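Uncharacterized protein (Mycobacterium tuberculosis, PDB 4Q6U) is of unknown function but, with one GAF-like and two PAS-like domains in series, probably acts as a multidomain sensor. Local coordinates at residues P23-R28 with T39-R44; P80-M83 with R87-G90; P149-N154 with L228-L233; D272-H277 with V307-V312. All coordinates share one frame; numbering follows the deposited sequence.

Contact 1: residues P23-R28 with T39-R44; sequences PAVVAR and TTFLRR
The phenyl ring of F41 carries V25 over one face, while the R28 side chain reaches the far end of the ring obliquely. Both V25 methyls take part: CG2 lies 3.7 Å from F41 CG, and CG1 stands 4.1 Å above the ring plane over its centre. A CH-pi contact is supported by the CG2-to-centroid line, which is only 26° off the ring normal. With CG1 anti to the backbone N (chi1 -179°), V25 presents CG2 to the inner part of the ring and CG1 farther out, toward F41 CE1 at 4.2 Å. R28 meets the ring tip through two atoms, CD at 4.0 Å and NH1 at 3.9 Å from F41 CZ. F41 CZ sits over one face of the R28 guanidinium, whose plane is turned 65° from the phenyl, so the two groups are not stacked. The joined elements are strand 24-28 of the antiparallel sheet in the N-terminal, GAF-clan region, and the short helix 38-41 that follows neighbouring strand 31-37. Within strand 24-28, V26 and A27 both face L15 in a classic beta bulge, between the two residues that touch F41. No hydrogen bond crosses the contact. The ring also packs on V36 of strand 31-37, and T39 OG1 is hydrogen-bonded to E22 OE2. L42, the first residue past the helical turn, packs instead on L48 and V51 of helix 48-61.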
loop_
_atom_site.group_PDB
_atom_site.type_symbol
_atom_site.label_atom_id
_atom_site.label_comp_id
_atom_site.label_asym_id
_atom_site.label_seq_id
_atom_site.Cartn_x
_atom_site.Cartn_y
_atom_site.Cartn_z
ATOM N N PRO B 23 -16.359 -21.657 -17.946
ATOM C CA PRO B 23 -14.936 -21.928 -17.703
ATOM C C PRO B 23 -14.068 -20.712 -18.029
ATOM O O PRO B 23 -14.242 -20.093 -19.083
ATOM C CB PRO B 23 -14.632 -23.083 -18.658
ATOM C CG PRO B 23 -15.942 -23.775 -18.837
ATOM C CD PRO B 23 -16.991 -22.702 -18.771
ATOM N N ALA B 24 -13.142 -20.380 -17.138
ATOM C CA ALA B 24 -12.380 -19.145 -17.267
ATOM C C ALA B 24 -10.894 -19.358 -16.988
ATOM O O ALA B 24 -10.519 -19.931 -15.967
ATOM C CB ALA B 24 -12.947 -18.087 -16.338
ATOM N N VAL B 25 -10.054 -18.884 -17.904
ATOM C CA VAL B 25 -8.613 -19.065 -17.800
ATOM C C VAL B 25 -8.032 -18.244 -16.639
ATOM O O VAL B 25 -8.395 -17.085 -16.441
ATOM C CB VAL B 25 -7.911 -18.676 -19.123
ATOM C CG1 VAL B 25 -6.407 -18.899 -19.025
ATOM C CG2 VAL B 25 -8.511 -19.471 -20.293
ATOM N N VAL B 26 -7.144 -18.859 -15.862
ATOM C CA VAL B 26 -6.456 -18.166 -14.787
ATOM C C VAL B 26 -4.941 -18.317 -14.919
ATOM O O VAL B 26 -4.182 -17.575 -14.291
ATOM C CB VAL B 26 -6.906 -18.674 -13.399
ATOM C CG1 VAL B 26 -8.401 -18.436 -13.202
ATOM C CG2 VAL B 26 -6.583 -20.136 -13.250
ATOM N N ALA B 27 -4.496 -19.255 -15.754
ATOM C CA ALA B 27 -3.063 -19.403 -16.016
ATOM C C ALA B 27 -2.758 -19.851 -17.442
ATOM O O ALA B 27 -3.364 -20.799 -17.946
ATOM C CB ALA B 27 -2.443 -20.380 -15.031
ATOM N N ARG B 28 -1.829 -19.152 -18.092
ATOM C CA ARG B 28 -1.200 -19.664 -19.312
ATOM C C ARG B 28 0.213 -20.074 -18.938
ATOM O O ARG B 28 1.071 -19.224 -18.708
ATOM C CB ARG B 28 -1.184 -18.625 -20.436
ATOM C CG ARG B 28 -0.607 -19.173 -21.745
ATOM C CD ARG B 28 -1.104 -18.408 -22.973
ATOM N NE ARG B 28 -0.738 -16.997 -22.948
ATOM C CZ ARG B 28 -1.095 -16.118 -23.882
ATOM N NH1 ARG B 28 -1.831 -16.508 -24.914
ATOM N NH2 ARG B 28 -0.718 -14.847 -23.784
ATOM N N THR B 39 -14.323 -18.273 -23.952
ATOM C CA THR B 39 -14.812 -17.791 -25.249
ATOM C C THR B 39 -14.225 -16.429 -25.598
ATOM O O THR B 39 -14.213 -16.027 -26.759
ATOM C CB THR B 39 -16.350 -17.678 -25.288
ATOM O OG1 THR B 39 -16.795 -16.788 -24.255
ATOM C CG2 THR B 39 -17.000 -19.043 -25.107
ATOM N N THR B 40 -13.763 -15.715 -24.579
ATOM C CA THR B 40 -13.088 -14.442 -24.772
ATOM C C THR B 40 -11.602 -14.689 -25.000
ATOM O O THR B 40 -10.996 -14.127 -25.915
ATOM C CB THR B 40 -13.292 -13.503 -23.562
ATOM O OG1 THR B 40 -14.645 -13.031 -23.543
ATOM C CG2 THR B 40 -12.350 -12.309 -23.636
ATOM N N PHE B 41 -11.026 -15.549 -24.167
ATOM C CA PHE B 41 -9.611 -15.881 -24.257
ATOM C C PHE B 41 -9.307 -16.557 -25.592
ATOM O O PHE B 41 -8.229 -16.379 -26.155
ATOM C CB PHE B 41 -9.194 -16.787 -23.083
ATOM C CG PHE B 41 -7.704 -16.927 -22.921
ATOM C CD1 PHE B 41 -6.983 -16.000 -22.180
ATOM C CD2 PHE B 41 -7.022 -17.978 -23.512
ATOM C CE1 PHE B 41 -5.609 -16.119 -22.036
ATOM C CE2 PHE B 41 -5.649 -18.106 -23.371
ATOM C CZ PHE B 41 -4.943 -17.174 -22.631
ATOM N N LEU B 42 -10.270 -17.318 -26.100
ATOM C CA LEU B 42 -10.079 -18.036 -27.356
ATOM C C LEU B 42 -11.078 -17.597 -28.430
ATOM O O LEU B 42 -11.472 -18.398 -29.283
ATOM C CB LEU B 42 -10.182 -19.548 -27.122
ATOM C CG LEU B 42 -9.139 -20.151 -26.176
ATOM C CD1 LEU B 42 -9.377 -21.634 -25.977
ATOM C CD2 LEU B 42 -7.727 -19.908 -26.683
ATOM N N ARG B 43 -11.477 -16.325 -28.377
ATOM C CA ARG B 43 -12.417 -15.750 -29.344
ATOM C C ARG B 43 -11.956 -16.008 -30.763
ATOM O O ARG B 43 -12.716 -16.500 -31.598
ATOM C CB ARG B 43 -12.578 -14.243 -29.121
ATOM N N ARG B 44 -10.698 -15.680 -31.026
ATOM C CA ARG B 44 -10.106 -15.930 -32.330
ATOM C C ARG B 44 -9.367 -17.263 -32.334
ATOM O O ARG B 44 -8.163 -17.313 -32.584
ATOM C CB ARG B 44 -9.158 -14.793 -32.722
#

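Contact 2: residues P80-M83 with R87-G90; sequences PVIM and RMHG
M83, a selenomethionine here, lies beside H89 and can be followed outward from its backbone. Its CB makes a close approach, 3.3 Å from H89 NE2, and also sits 3.5 Å from R87 O. Next, CG passes H89 NE2 at 3.8 Å. The chain then bends (chi2 53°) and carries SE to 5.0 Å from the H89 ring centroid, 35° off the normal, an oblique selenium-aromatic contact. The end of the chain leads away from the other segment; M83 also packs on P110, K112 and T123. The imidazole is held at both nitrogens: ND1 is hydrogen-bonded to A211 O and NE2 to R210 NH1, a pattern consistent with a proton on ND1. These partners fix the ring's rotation and connect the turn end of the hairpin to the neighbouring domain. Another patch forms around selenomethionine M88, whose SE touches P80 CB at 3.5 Å and, more loosely, I82 CG1. Backbone bonds supply the rest of the evidence. V81 N donates to G90 O at 2.7 Å, and M83 N donates to R87 O at 2.8 Å. V81 O receives H89 N at 2.8 Å and, weakly, G90 N, so one carbonyl faces two successive residues of the other strand. The register accordingly slips by one between the V81–G90 hydrogen-bonded pair and the I82–M88 non-hydrogen-bonded pair: a classic beta bulge near the turn of the antiparallel hairpin formed by strands 74-82 and 88-97.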
loop_
_atom_site.group_PDB
_atom_site.type_symbol
_atom_site.label_atom_id
_atom_site.label_comp_id
_atom_site.label_asym_id
_atom_site.label_seq_id
_atom_site.Cartn_x
_atom_site.Cartn_y
_atom_site.Cartn_z
ATOM N N PRO B 80 -8.006 -32.993 -14.903
ATOM C CA PRO B 80 -8.877 -32.460 -13.856
ATOM C C PRO B 80 -8.068 -31.969 -12.659
ATOM O O PRO B 80 -7.013 -32.532 -12.361
ATOM C CB PRO B 80 -9.741 -33.675 -13.475
ATOM C CG PRO B 80 -8.883 -34.833 -13.779
ATOM C CD PRO B 80 -8.187 -34.449 -15.063
ATOM N N VAL B 81 -8.545 -30.920 -12.002
ATOM C CA VAL B 81 -7.987 -30.521 -10.725
ATOM C C VAL B 81 -9.061 -30.766 -9.676
ATOM O O VAL B 81 -10.033 -30.011 -9.578
ATOM C CB VAL B 81 -7.553 -29.053 -10.699
ATOM C CG1 VAL B 81 -6.743 -28.775 -9.439
ATOM C CG2 VAL B 81 -6.728 -28.722 -11.934
ATOM N N ILE B 82 -8.892 -31.834 -8.908
ATOM C CA ILE B 82 -9.955 -32.293 -8.032
ATOM C C ILE B 82 -9.536 -32.214 -6.577
ATOM O O ILE B 82 -8.517 -32.781 -6.183
ATOM C CB ILE B 82 -10.371 -33.726 -8.385
ATOM C CG1 ILE B 82 -10.740 -33.798 -9.870
ATOM C CG2 ILE B 82 -11.533 -34.168 -7.508
ATOM C CD1 ILE B 82 -11.114 -35.193 -10.362
HETATM N N MSE B 83 -10.323 -31.472 -5.804
HETATM C CA MSE B 83 -10.105 -31.282 -4.374
HETATM C C MSE B 83 -10.331 -32.606 -3.666
HETATM O O MSE B 83 -11.055 -33.453 -4.176
HETATM C CB MSE B 83 -11.051 -30.209 -3.837
HETATM C CG MSE B 83 -10.881 -29.883 -2.360
HETATM SE SE MSE B 83 -9.025 -29.454 -1.992
HETATM C CE MSE B 83 -9.134 -29.318 -0.016
ATOM N N ARG B 87 -14.520 -32.604 -5.259
ATOM C CA ARG B 87 -15.000 -31.468 -6.044
ATOM C C ARG B 87 -13.990 -30.993 -7.073
ATOM O O ARG B 87 -12.812 -30.805 -6.777
ATOM C CB ARG B 87 -15.362 -30.294 -5.125
ATOM C CG ARG B 87 -16.530 -30.582 -4.193
ATOM C CD ARG B 87 -17.837 -30.653 -4.966
ATOM N NE ARG B 87 -18.026 -29.465 -5.794
ATOM C CZ ARG B 87 -18.511 -28.310 -5.348
ATOM N NH1 ARG B 87 -18.862 -28.178 -4.070
ATOM N NH2 ARG B 87 -18.643 -27.284 -6.182
HETATM N N MSE B 88 -14.471 -30.783 -8.288
HETATM C CA MSE B 88 -13.629 -30.297 -9.370
HETATM C C MSE B 88 -13.444 -28.793 -9.261
HETATM O O MSE B 88 -14.415 -28.048 -9.350
HETATM C CB MSE B 88 -14.255 -30.658 -10.712
HETATM C CG MSE B 88 -13.450 -30.212 -11.898
HETATM SE SE MSE B 88 -12.555 -31.685 -12.779
HETATM C CE MSE B 88 -13.973 -33.018 -12.674
ATOM N N HIS B 89 -12.208 -28.348 -9.045
ATOM C CA HIS B 89 -11.927 -26.923 -8.939
ATOM C C HIS B 89 -11.555 -26.318 -10.282
ATOM O O HIS B 89 -11.729 -25.115 -10.514
ATOM C CB HIS B 89 -10.795 -26.665 -7.944
ATOM C CG HIS B 89 -11.222 -26.746 -6.515
ATOM N ND1 HIS B 89 -10.584 -26.053 -5.506
ATOM C CD2 HIS B 89 -12.226 -27.433 -5.919
ATOM C CE1 HIS B 89 -11.173 -26.312 -4.355
ATOM N NE2 HIS B 89 -12.175 -27.148 -4.576
ATOM N N GLY B 90 -11.008 -27.148 -11.153
ATOM C CA GLY B 90 -10.587 -26.668 -12.452
ATOM C C GLY B 90 -10.122 -27.779 -13.367
ATOM O O GLY B 90 -10.138 -28.958 -13.000
#

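Contact 3: residues P149-N154 with L228-L233; sequences PARELN and LAQRIL
R151 O accepts two bonds, one from Q230 of helix 228-235 and one from water 1. Q230 NE2 donates to it at 3.2 Å with an N-H...O angle of 150°, and the water donates to it at 2.9 Å. The same water gives its other hydrogen to Q230 OE1, also at 2.9 Å, so the carbonyl, the water and both ends of the amide form a closed ring of polar contacts that fixes which way round the amide lies. R151 O lies nearly in the amide plane of Q230, whereas NE2 approaches from 45° above the carbonyl plane. Q230 reaches over by a chain that leaves the helix with CG anti to the backbone N (chi1 171°) and then bends at chi2. Coming from the opposite direction, L153 packs against the amide: its CD1 is 3.4 Å from Q230 OE1 and 3.8 Å from Q230 CD, while L153 CG is 3.9 Å from NE2. The carbonyl is presented by a tight turn, since E152 N bonds A150 O at 2.6 Å around R151, whose phi is positive; together these features fit a classic gamma turn. The R151 side chain makes its polar contacts elsewhere, with NE on L257 O and NH2 in a salt bridge to D258. I232 and L233 pack on L233 of the second subunit. The arrangement is thus a water-assisted junction between a loop of the middle PAS-like domain and helix 228-235 of the C-terminal PAS-like region, which also touches the second subunit.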
loop_
_atom_site.group_PDB
_atom_site.type_symbol
_atom_site.label_atom_id
_atom_site.label_comp_id
_atom_site.label_asym_id
_atom_site.label_seq_id
_atom_site.Cartn_x
_atom_site.Cartn_y
_atom_site.Cartn_z
ATOM N N PRO B 149 0.809 -15.754 5.000
ATOM C CA PRO B 149 2.103 -15.586 5.658
ATOM C C PRO B 149 1.942 -14.870 6.990
ATOM O O PRO B 149 0.934 -14.188 7.192
ATOM C CB PRO B 149 2.891 -14.720 4.672
ATOM C CG PRO B 149 2.237 -14.955 3.364
ATOM C CD PRO B 149 0.789 -15.160 3.649
ATOM N N ALA B 150 2.900 -15.047 7.891
ATOM C CA ALA B 150 2.974 -14.202 9.073
ATOM C C ALA B 150 3.699 -12.930 8.660
ATOM O O ALA B 150 4.605 -12.990 7.829
ATOM C CB ALA B 150 3.698 -14.899 10.208
ATOM N N ARG B 151 3.258 -11.798 9.207
ATOM C CA ARG B 151 3.939 -10.497 9.063
ATOM C C ARG B 151 3.868 -9.914 7.648
ATOM O O ARG B 151 3.335 -8.814 7.460
ATOM C CB ARG B 151 5.406 -10.623 9.528
ATOM C CG ARG B 151 6.335 -9.449 9.191
ATOM C CD ARG B 151 6.006 -8.165 9.952
ATOM N NE ARG B 151 5.997 -8.307 11.411
ATOM C CZ ARG B 151 7.043 -8.080 12.201
ATOM N NH1 ARG B 151 8.208 -7.721 11.683
ATOM N NH2 ARG B 151 6.927 -8.221 13.518
ATOM N N GLU B 152 4.386 -10.635 6.652
ATOM C CA GLU B 152 4.426 -10.124 5.277
ATOM C C GLU B 152 3.036 -9.970 4.653
ATOM O O GLU B 152 2.180 -10.836 4.802
ATOM C CB GLU B 152 5.275 -11.043 4.392
ATOM C CG GLU B 152 6.596 -11.450 5.018
ATOM C CD GLU B 152 7.576 -10.302 5.108
ATOM O OE1 GLU B 152 7.587 -9.454 4.189
ATOM O OE2 GLU B 152 8.333 -10.245 6.099
ATOM N N LEU B 153 2.844 -8.886 3.913
ATOM C CA LEU B 153 1.562 -8.566 3.291
ATOM C C LEU B 153 1.627 -8.728 1.772
ATOM O O LEU B 153 2.671 -8.519 1.166
ATOM C CB LEU B 153 1.149 -7.127 3.635
ATOM C CG LEU B 153 1.131 -6.789 5.131
ATOM C CD1 LEU B 153 0.692 -5.334 5.313
ATOM C CD2 LEU B 153 0.220 -7.715 5.880
ATOM N N ASN B 154 0.502 -9.062 1.157
ATOM C CA ASN B 154 0.476 -9.255 -0.289
ATOM C C ASN B 154 -0.668 -8.501 -0.936
ATOM O O ASN B 154 -1.585 -8.071 -0.231
ATOM C CB ASN B 154 0.377 -10.752 -0.608
ATOM C CG ASN B 154 1.731 -11.385 -0.795
ATOM O OD1 ASN B 154 2.441 -11.077 -1.753
ATOM N ND2 ASN B 154 2.100 -12.274 0.115
ATOM N N LEU B 228 4.904 2.688 3.526
ATOM C CA LEU B 228 5.193 3.409 4.765
ATOM C C LEU B 228 4.361 2.839 5.923
ATOM O O LEU B 228 4.868 2.657 7.033
ATOM C CB LEU B 228 4.913 4.905 4.559
ATOM C CG LEU B 228 5.034 5.906 5.718
ATOM C CD1 LEU B 228 6.420 5.872 6.341
ATOM C CD2 LEU B 228 4.748 7.294 5.164
ATOM N N ALA B 229 3.092 2.541 5.664
ATOM C CA ALA B 229 2.229 2.022 6.728
ATOM C C ALA B 229 2.771 0.703 7.287
ATOM O O ALA B 229 2.759 0.463 8.501
ATOM C CB ALA B 229 0.807 1.843 6.223
ATOM N N GLN B 230 3.259 -0.159 6.400
ATOM C CA GLN B 230 3.811 -1.434 6.850
ATOM C C GLN B 230 5.075 -1.210 7.686
ATOM O O GLN B 230 5.296 -1.914 8.661
ATOM C CB GLN B 230 4.095 -2.367 5.659
ATOM C CG GLN B 230 4.877 -3.659 6.003
ATOM C CD GLN B 230 4.079 -4.688 6.821
ATOM O OE1 GLN B 230 3.098 -4.355 7.490
ATOM N NE2 GLN B 230 4.515 -5.951 6.768
ATOM N N ARG B 231 5.885 -0.215 7.334
ATOM C CA ARG B 231 7.083 0.054 8.115
ATOM C C ARG B 231 6.710 0.575 9.515
ATOM O O ARG B 231 7.337 0.222 10.509
ATOM C CB ARG B 231 7.980 1.043 7.374
ATOM C CG ARG B 231 8.623 0.442 6.123
ATOM C CD ARG B 231 9.367 1.483 5.291
ATOM N NE ARG B 231 10.113 0.860 4.198
ATOM C CZ ARG B 231 11.312 0.298 4.335
ATOM N NH1 ARG B 231 11.913 0.281 5.519
ATOM N NH2 ARG B 231 11.913 -0.249 3.289
ATOM N N ILE B 232 5.670 1.392 9.576
ATOM C CA ILE B 232 5.147 1.880 10.847
ATOM C C ILE B 232 4.578 0.698 11.667
ATOM O O ILE B 232 4.867 0.548 12.849
ATOM C CB ILE B 232 4.076 2.974 10.601
ATOM C CG1 ILE B 232 4.734 4.215 9.940
ATOM C CG2 ILE B 232 3.403 3.389 11.901
ATOM C CD1 ILE B 232 3.739 5.251 9.496
ATOM N N LEU B 233 3.808 -0.162 11.015
ATOM C CA LEU B 233 3.199 -1.296 11.710
ATOM C C LEU B 233 4.265 -2.213 12.311
ATOM O O LEU B 233 4.153 -2.661 13.463
ATOM C CB LEU B 233 2.301 -2.071 10.734
ATOM C CG LEU B 233 0.933 -2.534 11.207
ATOM C CD1 LEU B 233 0.135 -1.351 11.738
ATOM C CD2 LEU B 233 0.209 -3.183 10.045
HETATM O O HOH W 1 2.520 -6.645 9.156
#

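Contact 4: residues D272-H277 with V307-V312; sequences DGPRLH and VDWVPV
W309, the first strand residue of segment 307-312, packs against P274, L276 and H277 of the long connection that leads from strand 253-256 to strand 296-303. Its own strand, 309-320, belongs to the five-stranded antiparallel sheet of the C-terminal PAS-like domain, so the contact fastens that connection to the start of strand 309-320. The W309 CB points toward the connection, and the far rim of the indole, CH2, meets P274 CG at 3.5 Å. L276 contributes backbone rather than side chain: its O is 3.3 Å from the same CH2. Close to this, H277 N comes to 3.2 Å from W309 CZ3. No hydrogen bond spans the two segments; the contact rests on ring and van der Waals packing. With CG anti to the backbone N (chi1 -158°), H277 turns an imidazole edge to the indole face, the planes 52° apart and its centroid 4.3 Å from that of the five-membered ring. H277 CD2 does the touching, 3.3 Å from W309 NE1, while H277 CB makes a CH-pi contact over the face, 4.0 Å from the centroid of the six-membered ring and only 4° off its normal. H277 ND1 is hydrogen-bonded to D279 N, which helps to set the ring's rotation. Past W309, the strand and the connection meet on a common neighbour, strand 296-303: V310 and V312 are backbone-bonded to L302 and L300, and H277 and R301 share a backbone hydrogen bond.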
loop_
_atom_site.group_PDB
_atom_site.type_symbol
_atom_site.label_atom_id
_atom_site.label_comp_id
_atom_site.label_asym_id
_atom_site.label_seq_id
_atom_site.Cartn_x
_atom_site.Cartn_y
_atom_site.Cartn_z
ATOM N N ASP B 272 -10.853 -27.886 16.232
ATOM C CA ASP B 272 -11.339 -28.835 17.237
ATOM C C ASP B 272 -11.425 -28.213 18.604
ATOM O O ASP B 272 -10.480 -27.587 19.061
ATOM C CB ASP B 272 -10.428 -30.059 17.289
ATOM C CG ASP B 272 -11.069 -31.254 17.988
ATOM O OD1 ASP B 272 -12.308 -31.294 18.142
ATOM O OD2 ASP B 272 -10.318 -32.173 18.368
ATOM N N GLY B 273 -12.563 -28.420 19.259
ATOM C CA GLY B 273 -12.758 -28.002 20.629
ATOM C C GLY B 273 -13.171 -26.559 20.796
ATOM O O GLY B 273 -13.386 -25.842 19.819
ATOM N N PRO B 274 -13.295 -26.126 22.050
ATOM C CA PRO B 274 -13.652 -24.739 22.366
ATOM C C PRO B 274 -12.569 -23.783 21.880
ATOM O O PRO B 274 -11.391 -24.129 21.964
ATOM C CB PRO B 274 -13.759 -24.745 23.895
ATOM C CG PRO B 274 -12.929 -25.914 24.334
ATOM C CD PRO B 274 -13.086 -26.946 23.257
ATOM N N ARG B 275 -12.950 -22.628 21.339
ATOM C CA ARG B 275 -11.964 -21.646 20.903
ATOM C C ARG B 275 -11.556 -20.795 22.098
ATOM O O ARG B 275 -10.455 -20.249 22.165
ATOM C CB ARG B 275 -12.516 -20.745 19.807
ATOM C CG ARG B 275 -12.971 -21.424 18.539
ATOM C CD ARG B 275 -13.557 -20.360 17.635
ATOM N NE ARG B 275 -14.311 -20.897 16.510
ATOM C CZ ARG B 275 -13.789 -21.133 15.315
ATOM N NH1 ARG B 275 -12.505 -20.894 15.095
ATOM N NH2 ARG B 275 -14.551 -21.613 14.343
ATOM N N LEU B 276 -12.488 -20.659 23.023
ATOM C CA LEU B 276 -12.245 -19.945 24.262
ATOM C C LEU B 276 -13.007 -20.624 25.378
ATOM O O LEU B 276 -13.872 -21.471 25.131
ATOM C CB LEU B 276 -12.655 -18.474 24.148
ATOM C CG LEU B 276 -13.849 -18.038 23.288
ATOM C CD1 LEU B 276 -15.112 -18.833 23.595
ATOM C CD2 LEU B 276 -14.103 -16.539 23.467
ATOM N N HIS B 277 -12.680 -20.260 26.609
ATOM C CA HIS B 277 -13.442 -20.741 27.745
ATOM C C HIS B 277 -14.881 -20.266 27.601
ATOM O O HIS B 277 -15.120 -19.095 27.310
ATOM C CB HIS B 277 -12.830 -20.247 29.053
ATOM C CG HIS B 277 -13.199 -21.074 30.240
ATOM N ND1 HIS B 277 -14.447 -21.024 30.824
ATOM C CD2 HIS B 277 -12.484 -21.972 30.959
ATOM C CE1 HIS B 277 -14.485 -21.855 31.850
ATOM N NE2 HIS B 277 -13.305 -22.442 31.953
ATOM N N VAL B 307 -2.302 -28.084 29.297
ATOM C CA VAL B 307 -3.476 -27.948 30.148
ATOM C C VAL B 307 -4.677 -27.504 29.321
ATOM O O VAL B 307 -4.534 -27.138 28.151
ATOM C CB VAL B 307 -3.237 -26.951 31.295
ATOM C CG1 VAL B 307 -2.207 -27.510 32.278
ATOM C CG2 VAL B 307 -2.804 -25.591 30.748
ATOM N N ASP B 308 -5.860 -27.552 29.922
ATOM C CA ASP B 308 -7.079 -27.192 29.212
ATOM C C ASP B 308 -7.100 -25.703 28.868
ATOM O O ASP B 308 -7.392 -25.312 27.733
ATOM C CB ASP B 308 -8.312 -27.563 30.045
ATOM C CG ASP B 308 -8.603 -29.057 30.030
ATOM O OD1 ASP B 308 -8.139 -29.741 29.096
ATOM O OD2 ASP B 308 -9.300 -29.542 30.948
ATOM N N TRP B 309 -6.769 -24.870 29.847
ATOM C CA TRP B 309 -6.915 -23.434 29.677
ATOM C C TRP B 309 -5.667 -22.662 30.078
ATOM O O TRP B 309 -4.981 -23.014 31.040
ATOM C CB TRP B 309 -8.127 -22.939 30.473
ATOM C CG TRP B 309 -9.405 -23.588 30.032
ATOM C CD1 TRP B 309 -10.172 -24.468 30.745
ATOM C CD2 TRP B 309 -10.051 -23.430 28.763
ATOM N NE1 TRP B 309 -11.262 -24.853 30.002
ATOM C CE2 TRP B 309 -11.210 -24.234 28.781
ATOM C CE3 TRP B 309 -9.764 -22.684 27.616
ATOM C CZ2 TRP B 309 -12.082 -24.311 27.698
ATOM C CZ3 TRP B 309 -10.631 -22.760 26.540
ATOM C CH2 TRP B 309 -11.773 -23.569 26.588
ATOM N N VAL B 310 -5.384 -21.608 29.319
ATOM C CA VAL B 310 -4.252 -20.731 29.575
ATOM C C VAL B 310 -4.724 -19.282 29.524
ATOM O O VAL B 310 -5.294 -18.859 28.523
ATOM C CB VAL B 310 -3.117 -20.960 28.543
ATOM C CG1 VAL B 310 -2.093 -19.850 28.608
ATOM C CG2 VAL B 310 -2.459 -22.315 28.782
ATOM N N PRO B 311 -4.516 -18.528 30.615
ATOM C CA PRO B 311 -4.891 -17.108 30.622
ATOM C C PRO B 311 -3.995 -16.284 29.709
ATOM O O PRO B 311 -2.778 -16.385 29.792
ATOM C CB PRO B 311 -4.711 -16.696 32.092
ATOM C CG PRO B 311 -3.773 -17.711 32.665
ATOM C CD PRO B 311 -4.063 -18.992 31.938
ATOM N N VAL B 312 -4.600 -15.496 28.831
ATOM C CA VAL B 312 -3.848 -14.674 27.883
ATOM C C VAL B 312 -4.414 -13.274 27.911
ATOM O O VAL B 312 -5.632 -13.101 27.843
ATOM C CB VAL B 312 -3.922 -15.205 26.435
ATOM C CG1 VAL B 312 -3.291 -14.187 25.442
ATOM C CG2 VAL B 312 -3.274 -16.589 26.315
#

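From the N terminus the four contacts follow in series, none nested in or crossing another. Contact 1 closes the short excursion through strand 31-37 and returns helix 38-41 to strand 24-28. Contact 2 closes the turn of hairpin 74-82/88-97 in the same six-stranded sheet; the centres of these two contacts are 18 Å apart. Contact 3 spans the longest interval, 73 residues containing most strands of the middle domain, and joins that domain to the C-terminal one. Contact 4 then ties a connection to strand 309-320 inside the C-terminal domain, about 48 Å from contact 1, centre to centre. Contacts 1, 2 and 4 are thus internal to domains, and contact 3 bridges two.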